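Local coordinates for protein contact-dependent inhibitor A (Escherichia coli NC101, PDB 5I4Q) that probably acts as the toxic domain of a contact-dependent growth inhibition protein, poisoning neighbouring bacteria unless neutralised by its immunity protein, contact-dependent inhibitor I, at residues S11-G14 and D15-T18; S27-E30 and K31-Q35. All blocks are in the same frame, centred on the assembly; numbering follows the deposited sequence.

How the contacts relate
Contact 1 turns the chain round the end of an antiparallel hairpin at the surface, and contact 2, partly buried, is a piece of the helix 26-34 that follows the third strand of the same small sheet. Polar bonds dominate contact 1, where one Asp13 carboxylate oxygen accepts two backbone NH groups of the turn and one aromatic stack lies on the side facing the helix. In contact 2 the backbone largely satisfies itself, and side chains one helical turn apart pack ring on ring and ring on methyl. The two meet through Tyr17, whose OH probably bonds to Glu30 OE2 at 2.8 Å while its CD2 packs 3.4 Å from CD2 of Tyr29.

Contact 1 of 2, residues S11-G14 and D15-T18; sequences SFDG and DFYT
Phe12 and Tyr17 form a non-hydrogen-bonded pair of the antiparallel hairpin, and their rings make an offset stack with centroids 4.5 Å apart and planes at 23°. Phe12 CD1 sits over the Tyr17 face, 3.4 Å from Tyr17 CE1. With CG anti to the backbone N (chi1 -179°), the Phe12 ring reaches along the turn, so that Gly14 N lies above the centre of its other face.

Asp13 closes the turn from within. Its OD1 accepts both Asp15 N (2.9 Å), an Asx turn, and Phe16 N (2.8 Å); the two donors arrive from opposite faces of the carboxylate plane, which should fix its rotation. A short acid suits this place because it can reach NH groups two and three residues ahead. Gly14 has phi of 93°, where a CB would jam against the preceding carbonyl oxygen. Beyond the turn, Ser11 and Thr18 form a hydrogen-bonded pair.

Strand 16-19 is the middle of three, bonding through Tyr17 to Phe24 of strand 22-25, while the Phe16 ring receives Lys23 in a cation-pi contact. On the Phe12 and Tyr17 side lies helix 26-34, whose Glu30 holds the Tyr17 hydroxyl.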
ATOM      1  N   SER A  11      24.747  16.972  25.105  1.00 58.88           N
ATOM      2  CA  SER A  11      25.452  18.250  24.909  1.00 61.83           C
ATOM      3  C   SER A  11      25.661  18.514  23.434  1.00 58.47           C
ATOM      4  O   SER A  11      25.839  17.578  22.639  1.00 57.55           O
ATOM      5  CB  SER A  11      26.818  18.242  25.599  1.00 62.13           C
ATOM      6  OG  SER A  11      26.687  17.724  26.895  1.00 64.82           O
ATOM      7  N   PHE A  12      25.658  19.796  23.094  1.00 57.22           N
ATOM      8  CA  PHE A  12      25.811  20.253  21.732  1.00 60.66           C
ATOM      9  C   PHE A  12      26.834  21.380  21.724  1.00 63.12           C
ATOM     10  O   PHE A  12      26.625  22.392  22.374  1.00 62.58           O
ATOM     11  CB  PHE A  12      24.466  20.771  21.211  1.00 60.99           C
ATOM     12  CG  PHE A  12      24.512  21.253  19.799  1.00 64.51           C
ATOM     13  CD1 PHE A  12      24.936  20.413  18.789  1.00 70.99           C
ATOM     14  CD2 PHE A  12      24.134  22.545  19.478  1.00 70.56           C
ATOM     15  CE1 PHE A  12      24.986  20.838  17.470  1.00 72.35           C
ATOM     16  CE2 PHE A  12      24.182  22.987  18.168  1.00 76.32           C
ATOM     17  CZ  PHE A  12      24.601  22.129  17.158  1.00 76.70           C
ATOM     18  N   ASP A  13      27.917  21.211  20.970  1.00 66.13           N
ATOM     19  CA  ASP A  13      28.926  22.256  20.840  1.00 72.21           C
ATOM     20  C   ASP A  13      28.907  22.962  19.458  1.00 72.11           C
ATOM     21  O   ASP A  13      29.898  23.533  19.075  1.00 79.74           O
ATOM     22  CB  ASP A  13      30.306  21.648  21.119  1.00 72.58           C
ATOM     23  CG  ASP A  13      30.708  20.650  20.076  1.00 73.42           C
ATOM     24  OD1 ASP A  13      30.001  20.556  19.050  1.00 73.05           O
ATOM     25  OD2 ASP A  13      31.719  19.950  20.253  1.00 77.32           O
ATOM     26  N   GLY A  14      27.808  22.922  18.712  1.00 79.00           N
ATOM     27  CA  GLY A  14      27.769  23.507  17.362  1.00 75.87           C
ATOM     28  C   GLY A  14      28.097  22.496  16.261  1.00 75.10           C
ATOM     29  O   GLY A  14      27.554  22.579  15.141  1.00 72.79           O
ATOM     30  N   ASP A  15      28.977  21.539  16.569  1.00 69.83           N
ATOM     31  CA  ASP A  15      29.431  20.536  15.591  1.00 66.89           C
ATOM     32  C   ASP A  15      28.973  19.130  15.891  1.00 58.36           C
ATOM     33  O   ASP A  15      28.872  18.340  14.991  1.00 57.08           O
ATOM     34  CB  ASP A  15      30.959  20.455  15.552  1.00 71.50           C
ATOM     35  CG  ASP A  15      31.624  21.787  15.275  1.00 76.87           C
ATOM     36  OD1 ASP A  15      31.391  22.357  14.198  1.00 74.30           O
ATOM     37  OD2 ASP A  15      32.413  22.245  16.134  1.00 80.30           O
ATOM     38  N   PHE A  16      28.820  18.790  17.162  1.00 55.28           N
ATOM     39  CA  PHE A  16      28.534  17.420  17.580  1.00 53.64           C
ATOM     40  C   PHE A  16      27.509  17.375  18.683  1.00 52.97           C
ATOM     41  O   PHE A  16      27.407  18.295  19.480  1.00 56.48           O
ATOM     42  CB  PHE A  16      29.775  16.700  18.120  1.00 54.81           C
ATOM     43  CG  PHE A  16      30.845  16.496  17.109  1.00 54.47           C
ATOM     44  CD1 PHE A  16      30.754  15.478  16.185  1.00 57.73           C
ATOM     45  CD2 PHE A  16      31.954  17.315  17.085  1.00 60.03           C
ATOM     46  CE1 PHE A  16      31.749  15.281  15.238  1.00 63.42           C
ATOM     47  CE2 PHE A  16      32.964  17.128  16.145  1.00 63.18           C
ATOM     48  CZ  PHE A  16      32.865  16.111  15.215  1.00 62.24           C
ATOM     49  N   TYR A  17      26.762  16.275  18.725  1.00 49.98           N
ATOM     50  CA  TYR A  17      25.946  15.967  19.859  1.00 50.06           C
ATOM     51  C   TYR A  17      26.661  14.839  20.608  1.00 50.72           C
ATOM     52  O   TYR A  17      27.090  13.846  19.991  1.00 47.91           O
ATOM     53  CB  TYR A  17      24.520  15.512  19.419  1.00 49.78           C
ATOM     54  CG  TYR A  17      23.621  16.583  18.817  1.00 46.78           C
ATOM     55  CD1 TYR A  17      22.959  17.505  19.624  1.00 50.83           C
ATOM     56  CD2 TYR A  17      23.440  16.675  17.428  1.00 46.11           C
ATOM     57  CE1 TYR A  17      22.122  18.477  19.068  1.00 52.71           C
ATOM     58  CE2 TYR A  17      22.647  17.649  16.867  1.00 48.89           C
ATOM     59  CZ  TYR A  17      21.973  18.541  17.684  1.00 51.46           C
ATOM     60  OH  TYR A  17      21.167  19.484  17.095  1.00 56.88           O
ATOM     61  N   THR A  18      26.736  14.955  21.933  1.00 51.20           N
ATOM     62  CA  THR A  18      27.561  14.060  22.708  1.00 54.88           C
ATOM     63  C   THR A  18      26.829  13.651  23.949  1.00 53.43           C
ATOM     64  O   THR A  18      26.118  14.464  24.530  1.00 55.15           O
ATOM     65  CB  THR A  18      28.913  14.749  23.114  1.00 61.07           C
ATOM     66  OG1 THR A  18      28.626  15.896  23.905  1.00 69.74           O
ATOM     67  CG2 THR A  18      29.718  15.266  21.920  1.00 60.64           C
TER

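Contact 2 of 2, residues S27-E30 and K31-Q35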
ATOM      1  N   SER A  27      24.785  17.100  11.611  1.00 44.93           N
ATOM      2  CA  SER A  27      23.893  16.846  10.492  1.00 46.98           C
ATOM      3  C   SER A  27      23.542  15.367  10.471  1.00 42.60           C
ATOM      4  O   SER A  27      22.404  15.031  10.191  1.00 41.58           O
ATOM      5  CB  SER A  27      24.501  17.299   9.157  1.00 49.31           C
ATOM      6  OG  SER A  27      25.681  16.557   8.916  1.00 55.90           O
ATOM      7  N   TYR A  28      24.487  14.485  10.804  1.00 40.00           N
ATOM      8  CA  TYR A  28      24.165  13.065  10.726  1.00 39.33           C
ATOM      9  C   TYR A  28      23.090  12.731  11.770  1.00 39.12           C
ATOM     10  O   TYR A  28      22.090  12.081  11.458  1.00 38.57           O
ATOM     11  CB  TYR A  28      25.400  12.172  10.850  1.00 38.65           C
ATOM     12  CG  TYR A  28      25.128  10.736  10.532  1.00 35.75           C
ATOM     13  CD1 TYR A  28      24.478  10.372   9.344  1.00 38.37           C
ATOM     14  CD2 TYR A  28      25.545   9.739  11.371  1.00 35.83           C
ATOM     15  CE1 TYR A  28      24.205   9.041   9.035  1.00 39.55           C
ATOM     16  CE2 TYR A  28      25.272   8.402  11.096  1.00 38.15           C
ATOM     17  CZ  TYR A  28      24.615   8.045   9.932  1.00 40.87           C
ATOM     18  OH  TYR A  28      24.361   6.711   9.685  1.00 44.34           O
ATOM     19  N   TYR A  29      23.244  13.295  12.965  1.00 38.09           N
ATOM     20  CA  TYR A  29      22.270  13.108  14.021  1.00 37.96           C
ATOM     21  C   TYR A  29      20.867  13.505  13.568  1.00 37.90           C
ATOM     22  O   TYR A  29      19.907  12.750  13.736  1.00 36.56           O
ATOM     23  CB  TYR A  29      22.669  13.906  15.261  1.00 37.85           C
ATOM     24  CG  TYR A  29      21.739  13.708  16.436  1.00 37.29           C
ATOM     25  CD1 TYR A  29      21.819  12.589  17.220  1.00 37.02           C
ATOM     26  CD2 TYR A  29      20.793  14.662  16.763  1.00 40.05           C
ATOM     27  CE1 TYR A  29      20.979  12.405  18.310  1.00 37.13           C
ATOM     28  CE2 TYR A  29      19.947  14.495  17.877  1.00 41.95           C
ATOM     29  CZ  TYR A  29      20.053  13.379  18.658  1.00 38.39           C
ATOM     30  OH  TYR A  29      19.198  13.205  19.763  1.00 41.62           O
ATOM     31  N   GLU A  30      20.760  14.662  12.964  1.00 38.27           N
ATOM     32  CA  GLU A  30      19.443  15.168  12.582  1.00 41.13           C
ATOM     33  C   GLU A  30      18.856  14.370  11.437  1.00 40.65           C
ATOM     34  O   GLU A  30      17.622  14.173  11.358  1.00 40.61           O
ATOM     35  CB  GLU A  30      19.553  16.673  12.264  1.00 42.25           C
ATOM     36  CG  GLU A  30      19.914  17.409  13.546  1.00 47.97           C
ATOM     37  CD  GLU A  30      20.253  18.897  13.384  1.00 56.79           C
ATOM     38  OE1 GLU A  30      20.257  19.384  12.250  1.00 58.27           O
ATOM     39  OE2 GLU A  30      20.527  19.567  14.421  1.00 61.56           O
ATOM     40  N   LYS A  31      19.747  13.893  10.567  1.00 40.30           N
ATOM     41  CA  LYS A  31      19.339  13.143   9.391  1.00 40.11           C
ATOM     42  C   LYS A  31      18.675  11.836   9.810  1.00 37.28           C
ATOM     43  O   LYS A  31      17.695  11.450   9.263  1.00 36.16           O
ATOM     44  CB  LYS A  31      20.552  12.827   8.539  1.00 42.50           C
ATOM     45  CG  LYS A  31      20.223  12.233   7.173  1.00 46.74           C
ATOM     46  CD  LYS A  31      21.490  11.672   6.503  1.00 49.92           C
ATOM     47  CE  LYS A  31      21.113  10.927   5.236  1.00 55.99           C
ATOM     48  NZ  LYS A  31      22.223  10.657   4.288  1.00 62.98           N
ATOM     49  N   LEU A  32      19.252  11.162  10.794  1.00 35.83           N
ATOM     50  CA  LEU A  32      18.724   9.904  11.268  1.00 36.27           C
ATOM     51  C   LEU A  32      17.328  10.060  11.818  1.00 35.36           C
ATOM     52  O   LEU A  32      16.426   9.406  11.367  1.00 37.61           O
ATOM     53  CB  LEU A  32      19.691   9.325  12.281  1.00 37.41           C
ATOM     54  CG  LEU A  32      20.978   8.713  11.707  1.00 37.23           C
ATOM     55  CD1 LEU A  32      21.882   8.323  12.847  1.00 40.34           C
ATOM     56  CD2 LEU A  32      20.768   7.457  10.918  1.00 37.41           C
ATOM     57  N   TRP A  33      17.088  11.017  12.692  1.00 35.22           N
ATOM     58  CA  TRP A  33      15.681  11.248  13.135  1.00 36.23           C
ATOM     59  C   TRP A  33      14.737  11.600  11.983  1.00 38.58           C
ATOM     60  O   TRP A  33      13.632  11.138  11.897  1.00 41.15           O
ATOM     61  CB  TRP A  33      15.640  12.401  14.121  1.00 36.39           C
ATOM     62  CG  TRP A  33      16.175  12.037  15.492  1.00 35.56           C
ATOM     63  CD1 TRP A  33      17.473  12.116  15.929  1.00 34.62           C
ATOM     64  CD2 TRP A  33      15.391  11.625  16.613  1.00 33.55           C
ATOM     65  NE1 TRP A  33      17.527  11.753  17.280  1.00 37.49           N
ATOM     66  CE2 TRP A  33      16.254  11.462  17.706  1.00 34.62           C
ATOM     67  CE3 TRP A  33      14.039  11.382  16.792  1.00 34.82           C
ATOM     68  CZ2 TRP A  33      15.807  11.052  18.944  1.00 34.80           C
ATOM     69  CZ3 TRP A  33      13.584  10.982  18.053  1.00 35.78           C
ATOM     70  CH2 TRP A  33      14.468  10.811  19.097  1.00 35.25           C
ATOM     71  N   GLU A  34      15.215  12.417  11.068  1.00 41.55           N
ATOM     72  CA  GLU A  34      14.427  12.866   9.964  1.00 44.11           C
ATOM     73  C   GLU A  34      14.090  11.738   9.031  1.00 38.89           C
ATOM     74  O   GLU A  34      13.046  11.727   8.500  1.00 36.56           O
ATOM     75  CB  GLU A  34      15.164  13.980   9.231  1.00 52.20           C
ATOM     76  CG  GLU A  34      14.272  14.835   8.372  1.00 64.64           C
ATOM     77  CD  GLU A  34      15.073  15.935   7.663  1.00 81.33           C
ATOM     78  OE1 GLU A  34      16.320  15.987   7.855  1.00 82.15           O
ATOM     79  OE2 GLU A  34      14.463  16.733   6.900  1.00 90.83           O
ATOM     80  N   GLN A  35      14.957  10.770   8.856  1.00 39.84           N
ATOM     81  CA  GLN A  35      14.696   9.693   7.894  1.00 42.60           C
ATOM     82  C   GLN A  35      13.913   8.517   8.473  1.00 42.70           C
ATOM     83  O   GLN A  35      13.703   7.513   7.801  1.00 46.33           O
ATOM     84  CB  GLN A  35      15.963   9.073   7.442  1.00 46.91           C
ATOM     85  CG  GLN A  35      16.736   9.841   6.452  1.00 55.58           C
ATOM     86  CD  GLN A  35      17.797   8.916   5.839  1.00 61.60           C
ATOM     87  OE1 GLN A  35      18.041   7.811   6.355  1.00 59.67           O
ATOM     88  NE2 GLN A  35      18.398   9.348   4.726  1.00 62.20           N
TER
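Lys31 lays its aliphatic chain beside the edge of the Tyr28 ring, its CD 4.3 Å from Tyr28 CD1. Its CB rests 3.3 Å from Ser27 O, the carbonyl that also accepts Lys31 N at 2.9 Å in the regular i to i+4 helical bond. CG stands anti to the backbone N (chi1 -171°) and the rest of the chain is extended, which carries the ammonium clear of the helix to Ser59 OG of the immunity protein, contact-dependent inhibitor I. A long, flexible base suits this position: its methylenes pack on the helix and its charged end serves the interface.

Tyr28 offers a face as well as an edge. Leu32, one turn on, places CD1 over that face in a CH-pi contact, 4.1 Å from the ring centroid and 23° off its normal. The phenol unites an apolar surface for leucine with a hydroxyl that bonds Ile86 N.

Glu30 O accepts Glu34 N at 3.0 Å; OE1 forms a salt bridge with Lys26 and OE2 bonds Tyr17, which should stabilise the negative charge. Tyr29 and Trp33, one turn apart, lie side by side, Trp33 turning its edge to the face of Tyr29, planes at 61°. Tyr29 O lies at the indole edge, in the ring plane, 3.3 Å from Trp33 CD1. Both residues suit an interface: the Tyr29 hydroxyl hydrogen-bonds an acidic side chain and backbone of another protein's chain, whose aromatic side chain meets the Trp33 ring.

Several elements close round helix 26-34. Leu32 and Tyr29 pack on Phe24 of strand 22-25, and together with Trp33 they touch Pro40 at the start of helix 40-48. Tyr28 packs on His85 and Leu32 on Ile86 of strand 82-88, joining the helix to the four-stranded sheet.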